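Local structure of choline kinase (Streptococcus pneumoniae, 4R78) at residues 200-205 / 210-215; 177-182 / 260-265; 247-250 / 254-257. The protein probably phosphorylates choline, as a choline kinase with a protein kinase-like fold, and binds AMP in its nucleotide pocket. One frame throughout, in Å; residues are numbered along the deposited sequence.

Contact 1: residues 200-205 / 210-215. With AMP (adenosine monophosphate), chain C.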
# COMPACT_ATOMS: atom_id res chain seq x y z
N GLU A 200 -9.39 1.36 0.62
CA GLU A 200 -9.79 -0.05 0.50
C GLU A 200 -8.88 -1.02 1.26
O GLU A 200 -9.14 -2.22 1.30
CB GLU A 200 -9.96 -0.46 -0.97
CG GLU A 200 -8.69 -0.50 -1.81
CD GLU A 200 -8.38 0.83 -2.51
OE1 GLU A 200 -7.61 0.80 -3.50
OE2 GLU A 200 -8.89 1.89 -2.09
N ASN A 201 -7.81 -0.49 1.86
CA ASN A 201 -6.99 -1.29 2.78
C ASN A 201 -7.53 -1.29 4.21
O ASN A 201 -6.92 -1.89 5.10
CB ASN A 201 -5.52 -0.87 2.71
CG ASN A 201 -4.79 -1.48 1.53
OD1 ASN A 201 -5.30 -2.41 0.90
ND2 ASN A 201 -3.60 -0.98 1.23
N PHE A 202 -8.66 -0.63 4.42
CA PHE A 202 -9.39 -0.74 5.67
C PHE A 202 -10.64 -1.57 5.44
O PHE A 202 -11.43 -1.28 4.54
CB PHE A 202 -9.77 0.64 6.20
CG PHE A 202 -8.60 1.48 6.64
CD1 PHE A 202 -8.17 1.45 7.97
CD2 PHE A 202 -7.93 2.30 5.74
CE1 PHE A 202 -7.08 2.24 8.38
CE2 PHE A 202 -6.85 3.09 6.15
CZ PHE A 202 -6.43 3.05 7.47
N ILE A 203 -10.79 -2.63 6.23
CA ILE A 203 -11.96 -3.50 6.11
C ILE A 203 -12.57 -3.72 7.49
O ILE A 203 -11.86 -3.80 8.50
CB ILE A 203 -11.66 -4.85 5.39
CG1 ILE A 203 -10.71 -5.73 6.21
CG2 ILE A 203 -11.11 -4.61 3.98
CD1 ILE A 203 -10.72 -7.19 5.81
N GLU A 204 -13.89 -3.80 7.53
CA GLU A 204 -14.62 -3.89 8.78
C GLU A 204 -15.32 -5.24 8.91
O GLU A 204 -16.01 -5.68 7.98
CB GLU A 204 -15.63 -2.75 8.89
CG GLU A 204 -16.20 -2.52 10.28
CD GLU A 204 -17.02 -1.24 10.36
OE1 GLU A 204 -16.42 -0.15 10.46
OE2 GLU A 204 -18.26 -1.33 10.34
N SER A 205 -15.10 -5.90 10.04
CA SER A 205 -15.81 -7.12 10.42
C SER A 205 -17.29 -6.80 10.63
O SER A 205 -17.62 -5.68 11.03
CB SER A 205 -15.22 -7.68 11.72
OG SER A 205 -15.95 -8.80 12.20
N LEU A 210 -12.31 -3.02 13.03
CA LEU A 210 -11.70 -2.46 11.84
C LEU A 210 -10.28 -2.99 11.68
O LEU A 210 -9.48 -2.93 12.61
CB LEU A 210 -11.70 -0.93 11.90
CG LEU A 210 -11.28 -0.17 10.65
CD1 LEU A 210 -12.19 -0.48 9.47
CD2 LEU A 210 -11.26 1.33 10.92
N TYR A 211 -9.99 -3.50 10.49
CA TYR A 211 -8.66 -3.99 10.15
C TYR A 211 -7.97 -3.05 9.16
O TYR A 211 -8.63 -2.40 8.35
CB TYR A 211 -8.75 -5.38 9.52
CG TYR A 211 -9.22 -6.47 10.45
CD1 TYR A 211 -8.32 -7.13 11.28
CD2 TYR A 211 -10.56 -6.84 10.48
CE1 TYR A 211 -8.75 -8.15 12.13
CE2 TYR A 211 -11.00 -7.85 11.33
CZ TYR A 211 -10.09 -8.50 12.15
OH TYR A 211 -10.52 -9.50 12.99
N LEU A 212 -6.65 -2.99 9.26
CA LEU A 212 -5.81 -2.37 8.24
C LEU A 212 -4.98 -3.49 7.61
O LEU A 212 -4.22 -4.16 8.30
CB LEU A 212 -4.92 -1.29 8.85
CG LEU A 212 -3.86 -0.63 7.97
CD1 LEU A 212 -4.45 -0.09 6.66
CD2 LEU A 212 -3.14 0.48 8.72
N ILE A 213 -5.15 -3.67 6.30
CA ILE A 213 -4.61 -4.84 5.60
C ILE A 213 -3.58 -4.46 4.54
O ILE A 213 -3.31 -3.27 4.32
CB ILE A 213 -5.74 -5.69 4.96
CG1 ILE A 213 -6.42 -4.91 3.83
CG2 ILE A 213 -6.72 -6.16 6.03
CD1 ILE A 213 -7.27 -5.76 2.91
N ASP A 214 -3.00 -5.48 3.90
CA ASP A 214 -2.12 -5.33 2.74
C ASP A 214 -0.87 -4.51 3.04
O ASP A 214 -0.67 -3.40 2.52
CB ASP A 214 -2.90 -4.82 1.52
CG ASP A 214 -3.80 -5.89 0.91
OD1 ASP A 214 -3.82 -7.04 1.40
OD2 ASP A 214 -4.49 -5.58 -0.07
N TRP A 215 -0.03 -5.09 3.89
CA TRP A 215 1.20 -4.46 4.36
C TRP A 215 2.40 -4.76 3.46
O TRP A 215 3.54 -4.64 3.91
CB TRP A 215 1.47 -4.91 5.80
CG TRP A 215 0.44 -4.41 6.77
CD1 TRP A 215 -0.85 -4.86 6.92
CD2 TRP A 215 0.61 -3.37 7.73
NE1 TRP A 215 -1.49 -4.15 7.91
CE2 TRP A 215 -0.62 -3.23 8.42
CE3 TRP A 215 1.68 -2.53 8.07
CZ2 TRP A 215 -0.80 -2.29 9.44
CZ3 TRP A 215 1.49 -1.59 9.08
CH2 TRP A 215 0.27 -1.48 9.75
P AMP C . -7.11 -4.16 -1.97
O1P AMP C . -5.78 -3.66 -2.49
O2P AMP C . -8.26 -4.00 -2.93
O3P AMP C . -7.42 -3.74 -0.55
O5' AMP C . -6.92 -5.76 -1.86
C5' AMP C . -7.59 -6.49 -0.83
C4' AMP C . -9.09 -6.39 -1.02
O4' AMP C . -9.69 -7.68 -0.82
C3' AMP C . -9.72 -5.45 -0.00
O3' AMP C . -10.06 -4.19 -0.60
C2' AMP C . -10.96 -6.17 0.50
O2' AMP C . -12.12 -5.74 -0.21
C1' AMP C . -10.73 -7.64 0.17
N9 AMP C . -10.31 -8.38 1.39
C8 AMP C . -9.07 -8.43 1.90
N7 AMP C . -9.01 -9.20 3.01
C5 AMP C . -10.24 -9.67 3.23
C6 AMP C . -10.88 -10.55 4.24
N6 AMP C . -10.14 -11.07 5.25
N1 AMP C . -12.20 -10.80 4.12
C2 AMP C . -12.94 -10.28 3.12
N3 AMP C . -12.42 -9.47 2.16
C4 AMP C . -11.11 -9.13 2.16
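I203 and Y211 form the antiparallel hydrogen-bonded pair of a beta hairpin, whose strands 202-204 and 210-212 approach to 4.6 Å with their directions 153° apart. In this protein kinase-like fold, the hairpin leads from the loop holding H194 and D196 to D214, and it floors the nucleotide pocket. The backbone bonds include Y211 N to I203 O (2.7 Å) and I213 N to N201 O (2.8 Å).

F202, E204, L210 and L212 share one face of the sheet. There L212 CD1 lies over the F202 ring, 3.9 Å from its centroid, in a CH-pi contact, and I129 of helix 126-137 packs against F202 and L210. The other face turns I203 to the nucleotide. Its CG1 lies between the backbone N and the carbonyl carbon (chi1 67°) and meets Y211 CB and I213 CG2, while CD1 rests 3.6 Å from AMP C5. I213 has the same first torsion, and its CD1 reaches 3.4 Å from AMP C8 on the same side of the purine as I203 CD1.

At the phosphate end, the N201 amide and D214 carboxylate are turned 83° against each other. N201 OD1 and D214 OD2, both acceptors, stand 3.4 Å apart, while N201 ND2 is hydrogen-bonded to D196 O, and D214 OD1 forms a salt bridge with K106 NZ. By analogy with related kinases, these two residues probably coordinate magnesium when ATP is bound; this AMP complex gives no direct evidence of it. On the ribose, the O3' hydroxyl of AMP donates a hydrogen bond of 2.9 Å to the backbone O of E200.

Contact 2: residues 177-182 / 260-265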
# COMPACT_ATOMS: atom_id res chain seq x y z
N PHE A 177 13.21 15.42 -7.70
CA PHE A 177 14.48 15.08 -7.04
C PHE A 177 15.06 16.23 -6.21
O PHE A 177 15.86 16.00 -5.30
CB PHE A 177 15.51 14.55 -8.04
CG PHE A 177 15.41 13.06 -8.29
CD1 PHE A 177 16.15 12.16 -7.53
CD2 PHE A 177 14.58 12.57 -9.29
CE1 PHE A 177 16.06 10.78 -7.77
CE2 PHE A 177 14.48 11.19 -9.53
CZ PHE A 177 15.23 10.30 -8.77
N SER A 178 14.66 17.47 -6.53
CA SER A 178 15.10 18.63 -5.76
C SER A 178 14.51 18.63 -4.35
O SER A 178 15.02 19.30 -3.45
CB SER A 178 14.77 19.94 -6.48
OG SER A 178 13.41 20.31 -6.30
N LEU A 179 13.43 17.88 -4.16
CA LEU A 179 12.77 17.78 -2.86
C LEU A 179 13.57 17.00 -1.82
O LEU A 179 13.34 17.14 -0.62
CB LEU A 179 11.36 17.20 -3.01
CG LEU A 179 10.40 18.00 -3.90
CD1 LEU A 179 9.11 17.22 -4.15
CD2 LEU A 179 10.10 19.38 -3.32
N GLU A 180 14.52 16.18 -2.29
CA GLU A 180 15.37 15.39 -1.40
C GLU A 180 16.16 16.28 -0.43
O GLU A 180 16.24 15.99 0.76
CB GLU A 180 16.32 14.48 -2.19
CG GLU A 180 17.09 13.48 -1.33
CD GLU A 180 17.80 12.39 -2.12
OE1 GLU A 180 17.96 12.51 -3.35
OE2 GLU A 180 18.20 11.39 -1.49
N LYS A 181 16.72 17.37 -0.96
CA LYS A 181 17.48 18.34 -0.16
C LYS A 181 16.61 19.01 0.90
O LYS A 181 17.06 19.20 2.04
CB LYS A 181 18.13 19.39 -1.07
CG LYS A 181 18.82 20.56 -0.35
CD LYS A 181 20.04 20.12 0.45
CE LYS A 181 20.67 21.29 1.19
NZ LYS A 181 21.83 20.84 2.00
N ARG A 182 15.37 19.36 0.54
CA ARG A 182 14.45 19.98 1.49
C ARG A 182 14.12 19.00 2.62
O ARG A 182 14.15 19.37 3.79
CB ARG A 182 13.18 20.48 0.81
CG ARG A 182 12.19 21.18 1.74
CD ARG A 182 12.80 22.38 2.47
NE ARG A 182 11.83 23.08 3.30
CZ ARG A 182 12.13 24.04 4.17
NH1 ARG A 182 13.39 24.43 4.35
NH2 ARG A 182 11.16 24.61 4.88
N ILE A 260 3.99 16.47 4.62
CA ILE A 260 2.80 15.90 3.99
C ILE A 260 2.70 16.35 2.53
O ILE A 260 2.49 15.53 1.63
CB ILE A 260 1.52 16.23 4.78
CG1 ILE A 260 1.54 15.49 6.13
CG2 ILE A 260 0.26 15.84 4.00
CD1 ILE A 260 0.49 15.97 7.12
N ALA A 261 2.87 17.65 2.29
CA ALA A 261 2.78 18.21 0.94
C ALA A 261 3.83 17.59 0.01
O ALA A 261 3.53 17.24 -1.13
CB ALA A 261 2.91 19.73 0.98
N ILE A 262 5.05 17.45 0.52
CA ILE A 262 6.15 16.86 -0.24
C ILE A 262 5.89 15.39 -0.57
O ILE A 262 6.08 14.96 -1.71
CB ILE A 262 7.51 17.06 0.48
CG1 ILE A 262 7.89 18.54 0.47
CG2 ILE A 262 8.60 16.21 -0.18
CD1 ILE A 262 9.03 18.93 1.40
N TYR A 263 5.44 14.62 0.42
CA TYR A 263 5.20 13.20 0.22
C TYR A 263 4.04 12.92 -0.74
O TYR A 263 4.07 11.92 -1.45
CB TYR A 263 5.05 12.44 1.54
CG TYR A 263 6.36 12.32 2.29
CD1 TYR A 263 7.51 11.86 1.65
CD2 TYR A 263 6.45 12.66 3.64
CE1 TYR A 263 8.72 11.76 2.32
CE2 TYR A 263 7.67 12.56 4.33
CZ TYR A 263 8.79 12.10 3.66
OH TYR A 263 9.99 11.99 4.33
N LYS A 264 3.05 13.81 -0.79
CA LYS A 264 1.98 13.71 -1.78
C LYS A 264 2.56 13.74 -3.20
O LYS A 264 2.18 12.94 -4.05
CB LYS A 264 0.95 14.83 -1.61
CG LYS A 264 -0.00 14.67 -0.43
CD LYS A 264 -0.98 15.83 -0.39
CE LYS A 264 -2.00 15.69 0.72
NZ LYS A 264 -2.78 16.96 0.88
N ILE A 265 3.50 14.65 -3.44
CA ILE A 265 4.15 14.76 -4.75
C ILE A 265 4.96 13.51 -5.08
O ILE A 265 4.91 12.99 -6.20
CB ILE A 265 5.05 16.02 -4.84
CG1 ILE A 265 4.20 17.29 -4.75
CG2 ILE A 265 5.86 16.03 -6.15
CD1 ILE A 265 5.00 18.53 -4.37
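I262, on helix 257-280, is the first residue of 260-265 to touch 177-182, and it faces both L179 and R182 of helix 179-186. The evidence for a close approach is a CA-CA separation of 7.2 Å between L179 and I262. The two branches of I262 do different work. CG2, anti to the backbone N, lies 4.1 Å from L179 CB; L179 and I262 lie alongside each other, pointing opposite ways. CG1 stands beside the backbone N (chi1 -68°) and carries CD1 to within 3.9 Å of R182 CG, the two side chains crossing at about a right angle.

The next two residues, Y263 and K264, turn to helix 223-233, where both touch A228. One turn beyond I262, I265 comes back to the contact. Its CG2 meets L179 CD1 at 4.0 Å, with the side chains crossing at about a right angle, so that L179 reaches both isoleucines, three residues apart on one helical face.

The contact belongs to the helical C-terminal lobe of the kinase-like fold and is closed from a third helix, 288-303: Y303 touches L179, R182 and I262, and L300 touches I265. R182 is bent at chi2 (58°), and its polar end leaves the apolar patch for a salt bridge from NE to E258, one turn before I262. Across the two segments no hydrogen bond forms, and 187 Å² is buried; cohesion here is therefore by dispersion and the exclusion of water, and directional polar fixing comes from the adjoining R182-E258 pair.

Contact 3: residues 247-250 / 254-257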
# COMPACT_ATOMS: atom_id res chain seq x y z
N HIS A 247 -6.83 14.87 15.72
CA HIS A 247 -7.02 13.57 16.36
C HIS A 247 -5.70 12.78 16.46
O HIS A 247 -5.41 12.16 17.48
CB HIS A 247 -8.02 12.73 15.56
CG HIS A 247 -9.45 13.14 15.74
ND1 HIS A 247 -10.40 12.30 16.28
CD2 HIS A 247 -10.10 14.29 15.43
CE1 HIS A 247 -11.57 12.91 16.30
NE2 HIS A 247 -11.42 14.12 15.80
N TYR A 248 -4.91 12.81 15.39
CA TYR A 248 -3.73 11.96 15.26
C TYR A 248 -2.51 12.49 16.02
O TYR A 248 -1.73 11.71 16.59
CB TYR A 248 -3.39 11.75 13.78
CG TYR A 248 -2.00 11.21 13.53
CD1 TYR A 248 -1.76 9.83 13.51
CD2 TYR A 248 -0.93 12.08 13.34
CE1 TYR A 248 -0.48 9.34 13.28
CE2 TYR A 248 0.36 11.60 13.12
CZ TYR A 248 0.57 10.23 13.10
OH TYR A 248 1.84 9.76 12.87
N GLU A 249 -2.34 13.81 16.01
CA GLU A 249 -1.20 14.49 16.64
C GLU A 249 -1.09 14.15 18.12
O GLU A 249 -2.07 14.18 18.85
CB GLU A 249 -1.33 16.00 16.46
CG GLU A 249 -0.08 16.82 16.77
CD GLU A 249 -0.32 18.32 16.61
OE1 GLU A 249 -1.50 18.75 16.64
OE2 GLU A 249 0.67 19.07 16.48
N SER A 250 0.13 13.80 18.54
CA SER A 250 0.48 13.61 19.94
C SER A 250 1.97 13.89 20.08
O SER A 250 2.64 14.14 19.07
CB SER A 250 0.15 12.18 20.40
OG SER A 250 1.05 11.23 19.87
N PRO A 254 4.28 13.69 16.14
CA PRO A 254 4.22 15.08 15.70
C PRO A 254 3.81 15.19 14.23
O PRO A 254 3.95 14.23 13.47
CB PRO A 254 5.66 15.56 15.89
CG PRO A 254 6.48 14.33 15.74
CD PRO A 254 5.66 13.25 16.39
N VAL A 255 3.31 16.36 13.85
CA VAL A 255 2.81 16.61 12.50
C VAL A 255 3.62 17.70 11.80
O VAL A 255 3.95 18.73 12.40
CB VAL A 255 1.31 17.01 12.53
CG1 VAL A 255 0.84 17.57 11.19
CG2 VAL A 255 0.45 15.82 12.96
N SER A 256 3.95 17.47 10.53
CA SER A 256 4.58 18.46 9.66
C SER A 256 3.76 18.60 8.38
O SER A 256 3.74 17.68 7.56
CB SER A 256 6.01 18.05 9.33
OG SER A 256 6.54 18.83 8.26
N HIS A 257 3.10 19.74 8.21
CA HIS A 257 2.30 20.01 7.02
C HIS A 257 3.15 20.02 5.75
O HIS A 257 2.71 19.54 4.72
CB HIS A 257 1.53 21.33 7.16
CG HIS A 257 0.38 21.26 8.11
ND1 HIS A 257 0.53 21.32 9.47
CD2 HIS A 257 -0.95 21.14 7.88
CE1 HIS A 257 -0.65 21.24 10.05
NE2 HIS A 257 -1.57 21.13 9.11
O HOH W 1 4.13 11.43 13.45
O HOH W 2 3.16 18.27 16.08
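Y248 and E249 both carry CG anti to the backbone N (chi1 164° and -167°), and V255 holds CG1 in the same way (chi1 167°), which leaves its CG2 beside its own backbone N and directed at both residues. CG2 is accordingly the atom that does the touching. It comes to the rim of the Y248 ring, near the ring plane and 4.0 Å from CD2. The same methyl lies 3.9 Å from E249 CB, where the two side chains cross at about a right angle. Beyond CG the E249 chain runs on extended, taking its carboxylate past V255.

The geometry is that of a short helix-loop-helix connection. Helix 238-248 ends at Y248, E249 is the first residue to leave helical torsions, and S256 is the N-cap of helix 257-280, its OG accepting from K259 N. The turn brings E249 CA and P254 CA to 5.5 Å. S250 O and P254 N also come close, but the proline nitrogen has no hydrogen to share; T253 OG1 instead bonds to Y248 O and to S250 OG.

Polar links between the segments run through two waters. One lies 2.9 Å from Y248 OH and donates to P254 O at 2.8 Å; the same hydroxyl is also hydrogen-bonded to H137 ND1, giving it two partners. The other water donates to E249 OE2 at 2.6 Å and accepts from V255 N at 2.9 Å, so the backbone N-H of the loop is tied to the glutamate carboxylate. On the inner side, Y248 packs on L133 of helix 126-137 and on L227 of helix 223-233, whereas E249 and P254 lie at the surface.

In the fold
Along the chain, 177-182 comes first and 260-265 last, and the loop that contact 2 closes holds first contact 1 and then contact 3. Contacts 1 and 2 lie on opposite sides of the chain's centre, 28 Å apart between centres, with nearest atoms about 15 Å apart. Contact 3 is 22 Å from contact 1 and 18 Å from contact 2, centre to centre. Helix 257-280 starts where contact 3 ends and carries one half of contact 2. Helix 126-137 spans the other gap, touching F202 and L210 of contact 1 and Y248 of contact 3. Of the three, only contact 1 lines the nucleotide pocket; contact 2 packs two helices, contact 3 closes the turn before helix 257-280.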